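GH62 arabinofuranosidase (Podospora anserina, PDB 4N4B) probably cleaves terminal alpha-L-arabinofuranosyl residues from arabinose-substituted xylans, as an alpha-L-arabinofuranosidase of glycoside hydrolase family 62. Local coordinates at residues D40-I52 against V61-L73. Residues are numbered along the deposited sequence; the frame is centred on the assembly and turned at random.
Sequences DGRGIAGIKDPTI and VFASTAQSAGYNL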
ATOM      1  N   ASP A  40     -11.050  17.395 -14.493  1.00 18.17           N
ATOM      2  CA  ASP A  40      -9.961  17.915 -15.295  1.00 19.68           C
ATOM      3  C   ASP A  40      -9.871  17.322 -16.684  1.00 18.69           C
ATOM      4  O   ASP A  40      -8.943  17.523 -17.372  1.00 21.51           O
ATOM      5  CB  ASP A  40      -8.601  17.794 -14.578  1.00 15.40           C
ATOM      6  CG  ASP A  40      -8.190  16.334 -14.301  1.00 14.97           C
ATOM      7  OD1 ASP A  40      -8.816  15.437 -14.813  1.00 15.85           O
ATOM      8  OD2 ASP A  40      -7.232  16.211 -13.579  1.00 15.07           O
ATOM      9  N   GLY A  41     -10.884  16.591 -17.080  1.00 16.88           N
ATOM     10  CA  GLY A  41     -10.893  16.031 -18.399  1.00 19.82           C
ATOM     11  C   GLY A  41     -10.289  14.690 -18.556  1.00 17.71           C
ATOM     12  O   GLY A  41     -10.435  14.057 -19.573  1.00 21.29           O
ATOM     13  N   ARG A  42      -9.591  14.153 -17.524  1.00 15.89           N
ATOM     14  CA  ARG A  42      -8.965  12.886 -17.690  1.00 14.12           C
ATOM     15  C   ARG A  42      -9.859  11.656 -17.555  1.00 13.50           C
ATOM     16  O   ARG A  42      -9.483  10.545 -17.908  1.00 16.67           O
ATOM     17  CB  ARG A  42      -7.800  12.684 -16.637  1.00 13.30           C
ATOM     18  CG  ARG A  42      -6.524  13.440 -17.123  1.00 14.71           C
ATOM     19  CD  ARG A  42      -5.428  13.272 -16.086  1.00 16.03           C
ATOM     20  NE  ARG A  42      -4.129  13.903 -16.512  1.00 15.28           N
ATOM     21  CZ  ARG A  42      -3.089  13.217 -16.909  1.00 14.34           C
ATOM     22  NH1 ARG A  42      -3.158  11.904 -16.843  1.00 14.11           N
ATOM     23  NH2 ARG A  42      -1.943  13.781 -17.194  1.00 15.39           N
ATOM     24  N   GLY A  43     -11.014  11.918 -16.957  1.00 14.40           N
ATOM     25  CA  GLY A  43     -12.010  10.828 -16.845  1.00 14.83           C
ATOM     26  C   GLY A  43     -11.750   9.804 -15.744  1.00 13.22           C
ATOM     27  O   GLY A  43     -12.256   8.657 -15.786  1.00 13.32           O
ATOM     28  N   ILE A  44     -10.910  10.164 -14.752  1.00 11.65           N
ATOM     29  CA  ILE A  44     -10.553   9.197 -13.709  1.00 10.91           C
ATOM     30  C   ILE A  44     -11.808   8.949 -12.860  1.00  9.38           C
ATOM     31  O   ILE A  44     -12.505   9.849 -12.467  1.00 10.12           O
ATOM     32  CB  ILE A  44      -9.359   9.755 -12.922  1.00  9.12           C
ATOM     33  CG1 ILE A  44      -8.093   9.762 -13.806  1.00 10.46           C
ATOM     34  CG2 ILE A  44      -9.156   8.959 -11.665  1.00 10.26           C
ATOM     35  CD1 ILE A  44      -7.007  10.681 -13.394  1.00 10.60           C
ATOM     36  N   ALA A  45     -12.015   7.679 -12.518  1.00  8.68           N
ATOM     37  CA  ALA A  45     -13.163   7.231 -11.690  1.00  8.29           C
ATOM     38  C   ALA A  45     -12.812   7.167 -10.216  1.00  8.62           C
ATOM     39  O   ALA A  45     -13.634   7.426  -9.347  1.00 10.01           O
ATOM     40  CB  ALA A  45     -13.668   5.919 -12.201  1.00 10.09           C
ATOM     41  N   GLY A  46     -11.594   6.639  -9.933  1.00  9.11           N
ATOM     42  CA  GLY A  46     -11.167   6.393  -8.586  1.00  9.47           C
ATOM     43  C   GLY A  46      -9.737   6.877  -8.324  1.00  8.31           C
ATOM     44  O   GLY A  46      -8.898   6.798  -9.183  1.00  8.96           O
ATOM     45  N   ILE A  47      -9.526   7.318  -7.081  1.00  8.05           N
ATOM     46  CA  ILE A  47      -8.148   7.557  -6.564  1.00  7.89           C
ATOM     47  C   ILE A  47      -7.947   6.554  -5.504  1.00  7.67           C
ATOM     48  O   ILE A  47      -8.780   6.320  -4.621  1.00  8.58           O
ATOM     49  CB  ILE A  47      -7.983   8.988  -6.054  1.00  8.38           C
ATOM     50  CG1 ILE A  47      -8.351  10.031  -7.168  1.00  9.18           C
ATOM     51  CG2 ILE A  47      -6.581   9.251  -5.555  1.00  9.62           C
ATOM     52  CD1 ILE A  47      -7.468  10.034  -8.341  1.00 11.15           C
ATOM     53  N   LYS A  48      -6.814   5.824  -5.586  1.00  7.36           N
ATOM     54  CA  LYS A  48      -6.730   4.494  -4.976  1.00  8.17           C
ATOM     55  C   LYS A  48      -5.344   4.242  -4.425  1.00  7.70           C
ATOM     56  O   LYS A  48      -4.343   4.812  -4.836  1.00  7.46           O
ATOM     57  CB  LYS A  48      -7.012   3.386  -6.001  1.00  8.26           C
ATOM     58  CG  LYS A  48      -8.420   3.396  -6.558  1.00  8.28           C
ATOM     59  CD  LYS A  48      -8.628   2.219  -7.425  1.00  8.43           C
ATOM     60  CE  LYS A  48      -8.823   0.968  -6.653  1.00  8.27           C
ATOM     61  NZ  LYS A  48      -8.876  -0.204  -7.540  1.00  9.18           N
ATOM     62  N   ASP A  49      -5.248   3.261  -3.571  1.00  7.76           N
ATOM     63  CA  ASP A  49      -4.022   2.528  -3.218  1.00  7.36           C
ATOM     64  C   ASP A  49      -2.854   3.455  -2.755  1.00  6.98           C
ATOM     65  O   ASP A  49      -1.722   3.339  -3.264  1.00  7.24           O
ATOM     66  CB  ASP A  49      -3.505   1.743  -4.441  1.00  7.87           C
ATOM     67  CG  ASP A  49      -4.567   0.981  -5.234  1.00  7.60           C
ATOM     68  OD1 ASP A  49      -5.462   0.452  -4.567  1.00  9.64           O
ATOM     69  OD2 ASP A  49      -4.431   0.943  -6.487  1.00  8.50           O
ATOM     70  N   PRO A  50      -3.138   4.339  -1.820  1.00  6.37           N
ATOM     71  CA  PRO A  50      -2.077   5.359  -1.494  1.00  7.07           C
ATOM     72  C   PRO A  50      -0.867   4.824  -0.789  1.00  7.61           C
ATOM     73  O   PRO A  50      -0.917   3.849  -0.026  1.00  7.89           O
ATOM     74  CB  PRO A  50      -2.811   6.313  -0.616  1.00  7.59           C
ATOM     75  CG  PRO A  50      -3.877   5.479   0.058  1.00  7.60           C
ATOM     76  CD  PRO A  50      -4.369   4.612  -1.064  1.00  7.09           C
ATOM     77  N   THR A  51       0.235   5.500  -1.069  1.00  6.91           N
ATOM     78  CA  THR A  51       1.468   5.456  -0.194  1.00  6.94           C
ATOM     79  C   THR A  51       1.617   6.842   0.321  1.00  7.62           C
ATOM     80  O   THR A  51       1.436   7.837  -0.365  1.00  8.15           O
ATOM     81  CB  THR A  51       2.651   4.976  -1.040  1.00  6.77           C
ATOM     82  OG1 THR A  51       3.831   4.889  -0.187  1.00  8.17           O
ATOM     83  CG2 THR A  51       3.028   5.822  -2.172  1.00  7.83           C
ATOM     84  N   ILE A  52       1.991   6.938   1.618  1.00  7.64           N
ATOM     85  CA  ILE A  52       2.040   8.267   2.283  1.00  8.00           C
ATOM     86  C   ILE A  52       3.150   8.310   3.312  1.00  8.42           C
ATOM     87  O   ILE A  52       3.274   7.458   4.185  1.00  9.15           O
ATOM     88  CB  ILE A  52       0.656   8.566   2.917  1.00  7.86           C
ATOM     89  CG1 ILE A  52       0.712   9.898   3.628  1.00  8.43           C
ATOM     90  CG2 ILE A  52       0.165   7.446   3.794  1.00  9.42           C
ATOM     91  CD1 ILE A  52      -0.645  10.450   3.980  1.00  8.58           C
ATOM     92  N   VAL A  61       1.958  12.123  -0.913  1.00  7.88           N
ATOM     93  CA  VAL A  61       1.139  10.954  -1.309  1.00  7.41           C
ATOM     94  C   VAL A  61       1.346  10.664  -2.685  1.00  6.77           C
ATOM     95  O   VAL A  61       1.309  11.487  -3.607  1.00  7.99           O
ATOM     96  CB  VAL A  61      -0.345  11.222  -0.993  1.00  8.79           C
ATOM     97  CG1 VAL A  61      -1.187   9.974  -1.298  1.00  9.10           C
ATOM     98  CG2 VAL A  61      -0.550  11.600   0.453  1.00 10.39           C
ATOM     99  N   PHE A  62       1.430   9.315  -2.989  1.00  6.72           N
ATOM    100  CA  PHE A  62       1.292   8.815  -4.351  1.00  7.03           C
ATOM    101  C   PHE A  62       0.129   7.826  -4.356  1.00  6.85           C
ATOM    102  O   PHE A  62      -0.062   7.096  -3.419  1.00  7.65           O
ATOM    103  CB  PHE A  62       2.577   8.131  -4.908  1.00  8.24           C
ATOM    104  CG  PHE A  62       3.774   9.035  -4.848  1.00  7.68           C
ATOM    105  CD1 PHE A  62       4.477   9.287  -3.655  1.00  8.44           C
ATOM    106  CD2 PHE A  62       4.218   9.592  -5.992  1.00  9.21           C
ATOM    107  CE1 PHE A  62       5.572  10.180  -3.700  1.00  8.52           C
ATOM    108  CE2 PHE A  62       5.352  10.433  -6.021  1.00  9.80           C
ATOM    109  CZ  PHE A  62       6.021  10.666  -4.857  1.00  9.00           C
ATOM    110  N   ALA A  63      -0.615   7.856  -5.483  1.00  6.79           N
ATOM    111  CA  ALA A  63      -1.808   7.016  -5.546  1.00  6.59           C
ATOM    112  C   ALA A  63      -1.991   6.562  -6.980  1.00  6.91           C
ATOM    113  O   ALA A  63      -1.466   7.111  -7.939  1.00  8.02           O
ATOM    114  CB  ALA A  63      -3.022   7.782  -5.025  1.00  7.90           C
ATOM    115  N   SER A  64      -2.759   5.447  -7.123  1.00  6.66           N
ATOM    116  CA  SER A  64      -3.272   5.007  -8.420  1.00  7.44           C
ATOM    117  C   SER A  64      -4.404   5.965  -8.888  1.00  7.14           C
ATOM    118  O   SER A  64      -5.259   6.319  -8.075  1.00  8.54           O
ATOM    119  CB  SER A  64      -3.824   3.602  -8.454  1.00  8.14           C
ATOM    120  OG  SER A  64      -2.938   2.661  -7.835  1.00  8.69           O
ATOM    121  N   THR A  65      -4.417   6.184 -10.212  1.00  7.64           N
ATOM    122  CA  THR A  65      -5.593   6.710 -10.929  1.00  7.66           C
ATOM    123  C   THR A  65      -6.200   5.517 -11.578  1.00  7.72           C
ATOM    124  O   THR A  65      -5.572   4.740 -12.208  1.00  8.80           O
ATOM    125  CB  THR A  65      -5.267   7.821 -11.911  1.00  8.56           C
ATOM    126  OG1 THR A  65      -4.457   7.342 -12.967  1.00  9.53           O
ATOM    127  CG2 THR A  65      -4.478   8.984 -11.210  1.00 10.50           C
ATOM    128  N   ALA A  66      -7.522   5.364 -11.420  1.00  8.56           N
ATOM    129  CA  ALA A  66      -8.276   4.170 -11.915  1.00  7.75           C
ATOM    130  C   ALA A  66      -9.466   4.635 -12.785  1.00  8.83           C
ATOM    131  O   ALA A  66     -10.213   5.506 -12.413  1.00  8.15           O
ATOM    132  CB  ALA A  66      -8.772   3.356 -10.767  1.00  8.61           C
ATOM    133  N   GLN A  67      -9.580   3.994 -13.962  1.00  9.23           N
ATOM    134  CA  GLN A  67     -10.774   4.188 -14.818  1.00  9.29           C
ATOM    135  C   GLN A  67     -10.763   2.928 -15.685  1.00 10.61           C
ATOM    136  O   GLN A  67      -9.867   2.077 -15.693  1.00 10.85           O
ATOM    137  CB  GLN A  67     -10.651   5.459 -15.604  1.00 10.89           C
ATOM    138  CG  GLN A  67      -9.440   5.487 -16.512  1.00 11.83           C
ATOM    139  CD  GLN A  67      -9.221   6.805 -17.029  1.00 15.72           C
ATOM    140  OE1 GLN A  67      -8.322   7.595 -16.568  1.00 18.57           O
ATOM    141  NE2 GLN A  67     -10.072   7.128 -18.018  1.00 17.54           N
ATOM    142  N   SER A  68     -11.883   2.763 -16.446  1.00 14.33           N
ATOM    143  CA  SER A  68     -11.905   1.498 -17.194  0.50 13.13           C
ATOM    144  C   SER A  68     -10.910   1.501 -18.330  1.00 12.92           C
ATOM    145  O   SER A  68     -10.532   0.411 -18.649  1.00 14.57           O
ATOM    146  CB  SER A  68     -13.272   1.136 -17.758  0.50 12.95           C
ATOM    147  OG  SER A  68     -14.175   0.873 -16.710  0.50 13.48           O
ATOM    148  N   ALA A  69     -10.427   2.621 -18.812  1.00 13.39           N
ATOM    149  CA  ALA A  69      -9.310   2.592 -19.770  1.00 14.84           C
ATOM    150  C   ALA A  69      -7.924   2.305 -19.195  1.00 14.85           C
ATOM    151  O   ALA A  69      -7.051   1.987 -19.995  1.00 17.52           O
ATOM    152  CB  ALA A  69      -9.198   3.847 -20.446  1.00 16.86           C
ATOM    153  N   GLY A  70      -7.740   2.344 -17.909  1.00 13.13           N
ATOM    154  CA  GLY A  70      -6.437   2.012 -17.411  1.00 14.02           C
ATOM    155  C   GLY A  70      -6.117   2.685 -16.107  1.00 10.74           C
ATOM    156  O   GLY A  70      -6.873   3.375 -15.567  1.00 10.02           O
ATOM    157  N   TYR A  71      -4.902   2.396 -15.685  1.00  9.15           N
ATOM    158  CA  TYR A  71      -4.341   2.840 -14.410  1.00  8.37           C
ATOM    159  C   TYR A  71      -3.015   3.547 -14.643  1.00  7.67           C
ATOM    160  O   TYR A  71      -2.225   3.146 -15.418  1.00  7.69           O
ATOM    161  CB  TYR A  71      -4.083   1.642 -13.472  1.00  9.95           C
ATOM    162  CG  TYR A  71      -5.293   1.053 -12.783  1.00 10.22           C
ATOM    163  CD1 TYR A  71      -6.242   0.403 -13.486  1.00 12.65           C
ATOM    164  CD2 TYR A  71      -5.453   1.151 -11.438  1.00 16.67           C
ATOM    165  CE1 TYR A  71      -7.327  -0.155 -12.846  1.00 13.56           C
ATOM    166  CE2 TYR A  71      -6.535   0.612 -10.822  1.00 14.92           C
ATOM    167  CZ  TYR A  71      -7.463  -0.002 -11.519  1.00 13.72           C
ATOM    168  OH  TYR A  71      -8.517  -0.563 -10.829  1.00 16.86           O
ATOM    169  N   ASN A  72      -2.832   4.626 -13.911  1.00  7.33           N
ATOM    170  CA  ASN A  72      -1.547   5.276 -13.837  1.00  7.12           C
ATOM    171  C   ASN A  72      -1.399   5.883 -12.429  1.00  7.07           C
ATOM    172  O   ASN A  72      -2.020   5.477 -11.568  1.00  7.93           O
ATOM    173  CB  ASN A  72      -1.387   6.258 -15.039  1.00  8.85           C
ATOM    174  CG  ASN A  72       0.075   6.579 -15.400  1.00 10.57           C
ATOM    175  OD1 ASN A  72       0.653   7.378 -14.771  1.00 15.06           O
ATOM    176  ND2 ASN A  72       0.565   6.063 -16.474  1.00 10.38           N
ATOM    177  N   LEU A  73      -0.445   6.800 -12.289  1.00  7.93           N
ATOM    178  CA  LEU A  73      -0.049   7.291 -10.980  1.00  7.38           C
ATOM    179  C   LEU A  73      -0.159   8.799 -10.791  1.00  7.38           C
ATOM    180  O   LEU A  73       0.058   9.526 -11.695  1.00  8.58           O
ATOM    181  CB  LEU A  73       1.381   6.846 -10.641  1.00  6.92           C
ATOM    182  CG  LEU A  73       1.612   5.339 -10.602  1.00  7.43           C
ATOM    183  CD1 LEU A  73       3.059   5.071 -10.294  1.00  8.71           C
ATOM    184  CD2 LEU A  73       0.805   4.663  -9.513  1.00  7.91           C
TER
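The carbonyl O of A66 accepts two backbone donors, A45 N at 2.8 Å in the carbonyl plane and G46 N at 3.1 Å tilted from it; A45 and G46 thus share one partner in a classic beta bulge. Beside it, I44 lies against strand 61-67: its CD1 meets CB and CG2 of T65, while CG2, anti to the backbone N (CG1 takes chi1 -69°), rests 3.7 Å from A66 O. CG1 lies 3.5 Å from Q67 OE1, and Q67 NE2 adds a weak bond to R42 O. Shortening I44 to an alanine removes CG1, CG2 and CD1, and is likely to open a gap beside T65 and leave the Q67 amide less closely packed.

Further along, K48 and S64 pair antiparallel through both backbone bonds. K48 passes its CD 3.5 Å from A66 CB, and a bend at chi3 (76°) takes NZ to the edge of the Y71 ring, where its bond to the hydroxyl is weak; NZ also bonds Y320, and Y71 OH bonds N321. A66 CA sits over the centre of one face of that ring. S64 OG donates to D49 OD2 at 2.6 Å, on the anti side of the carboxylate, and accepts from A104 N, two bonds that probably hold its hydroxyl in one rotation.

A second bulge at D49 and P50 shifts the register by one before T51 and F62 pair. T51 CG2 lies alongside F62 CB; on the other face V61 CG2 packs 3.7 Å from I52 CD1.

These strands form the first hairpin of a four-stranded antiparallel blade of the five-bladed GH62 beta-propeller; the second bulge falls at D49, whose side chain lies beside H285, near the calcium ion and a bound Tris molecule, consistent with a place in the active-site pocket.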